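PDB 5X9Q: putative cytidylyltransferase, which probably catalyses the transfer of an adenylyl group from ATP to D-glycero-beta-D-manno-heptose 1-phosphate, giving ADP-heptose and diphosphate. Local coordinates for residues Val39-Val44 against Leu66-Asn71; Thr113-Ile118 against Leu137-Leu142. All blocks are in the same frame, centred on the assembly; numbering follows the deposited sequence.

Contact 1 (Val39-Val44 against Leu66-Asn71)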
ATOM      1  N   VAL A  39     -17.320  -3.782   7.896  1.00 26.05           N
ATOM      2  CA  VAL A  39     -17.114  -2.420   7.431  1.00 23.98           C
ATOM      3  C   VAL A  39     -17.000  -2.377   5.900  1.00 24.76           C
ATOM      4  O   VAL A  39     -16.339  -3.225   5.262  1.00 21.18           O
ATOM      5  CB  VAL A  39     -15.876  -1.811   8.079  1.00 21.27           C
ATOM      6  CG1 VAL A  39     -15.824  -0.322   7.827  1.00 23.72           C
ATOM      7  CG2 VAL A  39     -15.924  -2.049   9.581  1.00 27.10           C
ATOM      8  N   PHE A  40     -17.668  -1.393   5.307  1.00 23.79           N
ATOM      9  CA  PHE A  40     -17.656  -1.251   3.867  1.00 20.88           C
ATOM     10  C   PHE A  40     -17.216   0.129   3.477  1.00 21.39           C
ATOM     11  O   PHE A  40     -17.559   1.102   4.157  1.00 19.47           O
ATOM     12  CB  PHE A  40     -19.033  -1.520   3.267  1.00 20.68           C
ATOM     13  CG  PHE A  40     -19.059  -1.413   1.769  1.00 19.54           C
ATOM     14  CD1 PHE A  40     -19.226  -0.184   1.134  1.00 20.35           C
ATOM     15  CD2 PHE A  40     -18.903  -2.544   0.995  1.00 20.32           C
ATOM     16  CE1 PHE A  40     -19.223  -0.092  -0.239  1.00 23.70           C
ATOM     17  CE2 PHE A  40     -18.905  -2.457  -0.395  1.00 21.22           C
ATOM     18  CZ  PHE A  40     -19.060  -1.232  -1.007  1.00 21.59           C
ATOM     19  N   THR A  41     -16.443   0.204   2.388  1.00 20.31           N
ATOM     20  CA  THR A  41     -16.168   1.464   1.726  1.00 19.46           C
ATOM     21  C   THR A  41     -16.000   1.264   0.209  1.00 24.98           C
ATOM     22  O   THR A  41     -15.772   0.159  -0.259  1.00 23.58           O
ATOM     23  CB  THR A  41     -14.914   2.125   2.302  1.00 28.48           C
ATOM     24  OG1 THR A  41     -14.903   3.503   1.920  1.00 29.60           O
ATOM     25  CG2 THR A  41     -13.643   1.455   1.770  1.00 31.00           C
ATOM     26  N   ASN A  42     -16.076   2.338  -0.558  1.00 24.51           N
ATOM     27  CA  ASN A  42     -15.943   2.228  -1.990  1.00 29.03           C
ATOM     28  C   ASN A  42     -15.169   3.400  -2.555  1.00 28.51           C
ATOM     29  O   ASN A  42     -15.047   4.446  -1.901  1.00 27.25           O
ATOM     30  CB  ASN A  42     -17.301   2.148  -2.684  1.00 29.01           C
ATOM     31  CG  ASN A  42     -18.143   3.386  -2.460  1.00 30.22           C
ATOM     32  OD1 ASN A  42     -18.351   4.167  -3.379  1.00 33.11           O
ATOM     33  ND2 ASN A  42     -18.667   3.546  -1.248  1.00 34.43           N
ATOM     34  N   GLY A  43     -14.630   3.212  -3.759  1.00 26.93           N
ATOM     35  CA  GLY A  43     -13.894   4.278  -4.412  1.00 24.81           C
ATOM     36  C   GLY A  43     -13.263   3.862  -5.725  1.00 24.65           C
ATOM     37  O   GLY A  43     -13.315   2.707  -6.147  1.00 25.53           O
ATOM     38  N   VAL A  44     -12.662   4.825  -6.397  1.00 29.67           N
ATOM     39  CA  VAL A  44     -11.988   4.524  -7.639  1.00 28.61           C
ATOM     40  C   VAL A  44     -10.597   3.987  -7.306  1.00 26.02           C
ATOM     41  O   VAL A  44     -10.174   2.943  -7.813  1.00 25.57           O
ATOM     42  CB  VAL A  44     -11.922   5.768  -8.555  1.00 24.55           C
ATOM     43  CG1 VAL A  44     -11.162   5.431  -9.800  1.00 23.41           C
ATOM     44  CG2 VAL A  44     -13.360   6.218  -8.893  1.00 23.53           C
ATOM     45  N   LEU A  66     -13.024  -5.577   6.729  1.00 22.92           N
ATOM     46  CA  LEU A  66     -13.133  -4.430   5.850  1.00 22.02           C
ATOM     47  C   LEU A  66     -13.252  -4.831   4.404  1.00 26.28           C
ATOM     48  O   LEU A  66     -12.337  -5.439   3.842  1.00 22.15           O
ATOM     49  CB  LEU A  66     -11.939  -3.505   6.015  1.00 22.08           C
ATOM     50  CG  LEU A  66     -11.917  -2.324   5.041  1.00 21.03           C
ATOM     51  CD1 LEU A  66     -13.149  -1.418   5.211  1.00 24.27           C
ATOM     52  CD2 LEU A  66     -10.601  -1.513   5.132  1.00 21.03           C
ATOM     53  N   ILE A  67     -14.364  -4.422   3.798  1.00 25.05           N
ATOM     54  CA  ILE A  67     -14.631  -4.667   2.390  1.00 23.65           C
ATOM     55  C   ILE A  67     -14.523  -3.360   1.611  1.00 21.76           C
ATOM     56  O   ILE A  67     -15.082  -2.336   2.016  1.00 20.30           O
ATOM     57  CB  ILE A  67     -16.045  -5.286   2.194  1.00 25.94           C
ATOM     58  CG1 ILE A  67     -16.228  -6.507   3.095  1.00 22.16           C
ATOM     59  CG2 ILE A  67     -16.294  -5.620   0.735  1.00 20.08           C
ATOM     60  CD1 ILE A  67     -17.574  -7.175   2.962  1.00 23.03           C
ATOM     61  N   VAL A  68     -13.808  -3.388   0.490  1.00 24.03           N
ATOM     62  CA  VAL A  68     -13.693  -2.219  -0.378  1.00 21.21           C
ATOM     63  C   VAL A  68     -14.352  -2.487  -1.745  1.00 24.48           C
ATOM     64  O   VAL A  68     -14.059  -3.484  -2.408  1.00 22.79           O
ATOM     65  CB  VAL A  68     -12.229  -1.828  -0.569  1.00 25.48           C
ATOM     66  CG1 VAL A  68     -12.132  -0.499  -1.288  1.00 26.32           C
ATOM     67  CG2 VAL A  68     -11.536  -1.745   0.797  1.00 26.20           C
ATOM     68  N   GLY A  69     -15.287  -1.627  -2.136  1.00 22.97           N
ATOM     69  CA  GLY A  69     -15.918  -1.711  -3.442  1.00 21.67           C
ATOM     70  C   GLY A  69     -15.211  -0.823  -4.453  1.00 25.29           C
ATOM     71  O   GLY A  69     -14.914   0.353  -4.186  1.00 24.65           O
ATOM     72  N   VAL A  70     -14.927  -1.374  -5.623  1.00 22.97           N
ATOM     73  CA  VAL A  70     -14.136  -0.615  -6.595  1.00 29.62           C
ATOM     74  C   VAL A  70     -14.860  -0.444  -7.929  1.00 26.29           C
ATOM     75  O   VAL A  70     -15.189  -1.429  -8.607  1.00 27.92           O
ATOM     76  CB  VAL A  70     -12.787  -1.283  -6.832  1.00 27.94           C
ATOM     77  CG1 VAL A  70     -11.979  -0.494  -7.847  1.00 27.64           C
ATOM     78  CG2 VAL A  70     -12.043  -1.398  -5.512  1.00 23.11           C
ATOM     79  N   ASN A  71     -15.114   0.807  -8.291  1.00 24.51           N
ATOM     80  CA  ASN A  71     -15.776   1.109  -9.555  1.00 31.01           C
ATOM     81  C   ASN A  71     -15.084   0.435 -10.743  1.00 31.21           C
ATOM     82  O   ASN A  71     -13.868   0.598 -10.940  1.00 28.51           O
ATOM     83  CB  ASN A  71     -15.802   2.625  -9.777  1.00 28.34           C
ATOM     84  CG  ASN A  71     -16.495   3.370  -8.658  1.00 32.61           C
ATOM     85  OD1 ASN A  71     -15.959   3.506  -7.547  1.00 28.69           O
ATOM     86  ND2 ASN A  71     -17.675   3.901  -8.956  1.00 30.05           N
TER
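Val39-Gly43 and Leu66-Asn71 run side by side as parallel strands, paired Val39 to Leu66 through Gly43 to Val70, their short axes 22° apart. Connected through helix 50-62, they form a right-handed beta-alpha-beta unit at the heart of the Rossmann-like, HUP-type nucleotidylyltransferase fold. Ile67 and Gly69 each use both N-H and C=O toward the first strand: Ile67 N reaches Val39 O at 2.7 Å and Thr41 N returns to Ile67 O, while Gly69 N meets Thr41 O at 2.6 Å and Gly43 N closes on Gly69 O. The last bond, Asn71 N to Gly43 O at 3.4 Å, is weak. On the side of the sheet that bears Phe40 and Ile67, the Phe40 ring is carried forward along its strand by CG set anti to the backbone N (chi1 -179°), which lays the ring alongside the second strand: Phe40 CD2 meets Ile67 CG2 at 4.0 Å and CZ lies over Gly69, where no side chain intervenes. On the other face Thr41 and Val68 point the same way. The methyl CG2 of Thr41 sits 3.9 Å from Val68 CG1, while its OG1 is hydrogen-bonded to Tyr55 OH and Val127 O. Farther back on that face, Leu66 CD1 touches Val39 CG1 at 3.9 Å.

Contact 2 (Thr113-Ile118 against Leu137-Leu142)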
ATOM      1  N   THR A 113     -23.383   3.895  -8.899  1.00 31.26           N
ATOM      2  CA  THR A 113     -23.289   4.076  -7.464  1.00 31.42           C
ATOM      3  C   THR A 113     -23.168   2.712  -6.798  1.00 29.66           C
ATOM      4  O   THR A 113     -23.571   1.693  -7.367  1.00 30.42           O
ATOM      5  CB  THR A 113     -24.523   4.840  -6.903  1.00 35.33           C
ATOM      6  OG1 THR A 113     -25.666   3.980  -6.853  1.00 33.32           O
ATOM      7  CG2 THR A 113     -24.820   6.091  -7.737  1.00 34.93           C
ATOM      8  N   PRO A 114     -22.637   2.682  -5.577  1.00 27.83           N
ATOM      9  CA  PRO A 114     -22.498   1.388  -4.911  1.00 27.84           C
ATOM     10  C   PRO A 114     -23.746   0.859  -4.195  1.00 29.25           C
ATOM     11  O   PRO A 114     -23.624  -0.123  -3.437  1.00 25.45           O
ATOM     12  CB  PRO A 114     -21.387   1.647  -3.896  1.00 30.65           C
ATOM     13  CG  PRO A 114     -21.302   3.148  -3.720  1.00 28.87           C
ATOM     14  CD  PRO A 114     -22.161   3.801  -4.746  1.00 34.64           C
ATOM     15  N   VAL A 115     -24.915   1.456  -4.446  1.00 29.19           N
ATOM     16  CA  VAL A 115     -26.127   1.097  -3.701  1.00 33.09           C
ATOM     17  C   VAL A 115     -26.530  -0.374  -3.814  1.00 31.72           C
ATOM     18  O   VAL A 115     -26.823  -1.009  -2.803  1.00 35.04           O
ATOM     19  CB  VAL A 115     -27.329   1.979  -4.107  1.00 35.64           C
ATOM     20  CG1 VAL A 115     -28.616   1.447  -3.495  1.00 33.85           C
ATOM     21  CG2 VAL A 115     -27.076   3.418  -3.657  1.00 30.82           C
ATOM     22  N   SER A 116     -26.562  -0.940  -5.010  1.00 30.31           N
ATOM     23  CA  SER A 116     -26.987  -2.337  -5.089  1.00 31.72           C
ATOM     24  C   SER A 116     -25.881  -3.249  -4.561  1.00 31.83           C
ATOM     25  O   SER A 116     -26.174  -4.329  -4.045  1.00 34.38           O
ATOM     26  CB  SER A 116     -27.346  -2.758  -6.525  1.00 31.42           C
ATOM     27  OG  SER A 116     -26.165  -3.016  -7.276  1.00 38.88           O
ATOM     28  N   LEU A 117     -24.614  -2.855  -4.712  1.00 28.48           N
ATOM     29  CA  LEU A 117     -23.547  -3.662  -4.111  1.00 30.54           C
ATOM     30  C   LEU A 117     -23.726  -3.671  -2.579  1.00 29.12           C
ATOM     31  O   LEU A 117     -23.763  -4.736  -1.955  1.00 25.43           O
ATOM     32  CB  LEU A 117     -22.157  -3.148  -4.495  1.00 23.85           C
ATOM     33  CG  LEU A 117     -20.958  -3.822  -3.800  1.00 24.37           C
ATOM     34  CD1 LEU A 117     -20.865  -5.330  -4.033  1.00 24.94           C
ATOM     35  CD2 LEU A 117     -19.680  -3.178  -4.250  1.00 21.49           C
ATOM     36  N   ILE A 118     -23.915  -2.489  -1.998  1.00 25.05           N
ATOM     37  CA  ILE A 118     -24.087  -2.360  -0.558  1.00 28.55           C
ATOM     38  C   ILE A 118     -25.310  -3.099  -0.046  1.00 34.47           C
ATOM     39  O   ILE A 118     -25.299  -3.656   1.064  1.00 29.62           O
ATOM     40  CB  ILE A 118     -24.168  -0.876  -0.146  1.00 29.25           C
ATOM     41  CG1 ILE A 118     -22.780  -0.253  -0.313  1.00 27.66           C
ATOM     42  CG2 ILE A 118     -24.654  -0.734   1.313  1.00 22.96           C
ATOM     43  CD1 ILE A 118     -22.701   1.208   0.004  1.00 27.83           C
ATOM     44  N   LEU A 137     -25.987  11.023   0.978  1.00 41.24           N
ATOM     45  CA  LEU A 137     -25.699   9.771   0.276  1.00 39.84           C
ATOM     46  C   LEU A 137     -26.830   8.762   0.388  1.00 31.32           C
ATOM     47  O   LEU A 137     -27.317   8.478   1.481  1.00 31.24           O
ATOM     48  CB  LEU A 137     -24.408   9.129   0.799  1.00 38.69           C
ATOM     49  CG  LEU A 137     -23.063   9.784   0.508  1.00 42.67           C
ATOM     50  CD1 LEU A 137     -21.983   8.872   1.028  1.00 41.61           C
ATOM     51  CD2 LEU A 137     -22.887  10.014  -0.991  1.00 39.24           C
ATOM     52  N   PRO A 138     -27.225   8.196  -0.757  1.00 36.67           N
ATOM     53  CA  PRO A 138     -28.260   7.154  -0.801  1.00 34.43           C
ATOM     54  C   PRO A 138     -27.849   5.961   0.050  1.00 31.87           C
ATOM     55  O   PRO A 138     -28.666   5.452   0.816  1.00 31.43           O
ATOM     56  CB  PRO A 138     -28.331   6.763  -2.283  1.00 28.84           C
ATOM     57  CG  PRO A 138     -27.575   7.814  -3.024  1.00 30.12           C
ATOM     58  CD  PRO A 138     -26.745   8.605  -2.092  1.00 30.64           C
ATOM     59  N   GLU A 139     -26.588   5.550  -0.063  1.00 30.08           N
ATOM     60  CA  GLU A 139     -26.102   4.371   0.653  1.00 32.57           C
ATOM     61  C   GLU A 139     -26.125   4.549   2.188  1.00 25.59           C
ATOM     62  O   GLU A 139     -26.321   3.575   2.917  1.00 24.14           O
ATOM     63  CB  GLU A 139     -24.689   4.013   0.182  1.00 29.08           C
ATOM     64  CG  GLU A 139     -23.704   5.164   0.222  1.00 32.17           C
ATOM     65  CD  GLU A 139     -23.610   5.891  -1.110  1.00 34.82           C
ATOM     66  OE1 GLU A 139     -22.477   6.247  -1.515  1.00 36.52           O
ATOM     67  OE2 GLU A 139     -24.678   6.146  -1.723  1.00 36.07           O
ATOM     68  N   SER A 140     -25.983   5.781   2.671  1.00 24.41           N
ATOM     69  CA  SER A 140     -26.111   6.038   4.103  1.00 27.12           C
ATOM     70  C   SER A 140     -27.491   5.668   4.581  1.00 27.25           C
ATOM     71  O   SER A 140     -27.659   5.017   5.619  1.00 26.91           O
ATOM     72  CB  SER A 140     -25.876   7.503   4.431  1.00 28.00           C
ATOM     73  OG  SER A 140     -24.572   7.902   4.088  1.00 32.99           O
ATOM     74  N   ALA A 141     -28.487   6.098   3.814  1.00 25.62           N
ATOM     75  CA  ALA A 141     -29.863   5.835   4.154  1.00 21.15           C
ATOM     76  C   ALA A 141     -30.096   4.353   4.099  1.00 24.69           C
ATOM     77  O   ALA A 141     -30.763   3.796   4.972  1.00 25.30           O
ATOM     78  CB  ALA A 141     -30.816   6.572   3.191  1.00 33.90           C
ATOM     79  N   LEU A 142     -29.538   3.706   3.073  1.00 23.35           N
ATOM     80  CA  LEU A 142     -29.717   2.269   2.941  1.00 25.77           C
ATOM     81  C   LEU A 142     -29.212   1.561   4.189  1.00 28.13           C
ATOM     82  O   LEU A 142     -29.956   0.801   4.824  1.00 25.47           O
ATOM     83  CB  LEU A 142     -28.992   1.732   1.705  1.00 29.57           C
ATOM     84  CG  LEU A 142     -29.125   0.212   1.509  1.00 29.76           C
ATOM     85  CD1 LEU A 142     -30.564  -0.202   1.234  1.00 27.83           C
ATOM     86  CD2 LEU A 142     -28.216  -0.271   0.386  1.00 31.28           C
TER
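Glu139 turns its CG in between its own backbone N and carbonyl carbon (chi1 52°), and the chain then bends at chi2, -94°, which brings its aliphatic part against Ile118 and its carboxylate up beside Pro114 and Val115. Ile118, with CG1 beside its backbone N and an extended end (chi2 178°), sends CD1 to Glu139 CB at 3.4 Å, a close contact between carbons. Beyond the bend, the two carboxylate oxygens part: OE1 of Glu139 lies 4.0 Å from Pro114 CG, while OE2 of the same residue is 4.1 Å from Val115 CG2. These are van der Waals contacts, and no hydrogen bond links the two segments. The first turns of helices 115-121 and 138-145 pack as neighbours on one face of the parallel Rossmann-like sheet, with Ile118 and Glu139 both resting on Leu126 of strand 125-129. Farther from the sheet, Val115 CG2 meets the ring of the exposed Pro138 at CB, 3.8 Å away, the two side chains crossing at about a right angle. Leu142 and Ile118 slide past each other in opposite directions, and Leu142 CD2 touches both Ile118 CG2, at 3.7 Å, and Val115 O, at 3.6 Å.

Overall arrangement
The centre of contact 1 lies about 3 Å from the centre of the chain, and the contact is largely buried; contact 2, its centre about 13 Å from that of the chain, is only partly buried and reaches solvent at Pro138. The former joins two sheet strands by a regular set of backbone bonds, whereas the latter brings two helix starts together by van der Waals contacts, nearly all between side chains, with no hydrogen bond across. Their centres are about 11 Å apart, and the layers meet directly: Phe40 CE1 packs on Ile118 CG1 at 3.6 Å, and Leu117 CD2 reaches Phe40 CZ at 3.8 Å. Strand 38-43 is therefore hydrogen-bonded edgewise to strand 65-71 in contact 1 while helix 115-121, a partner in contact 2, packs over its Phe40 face.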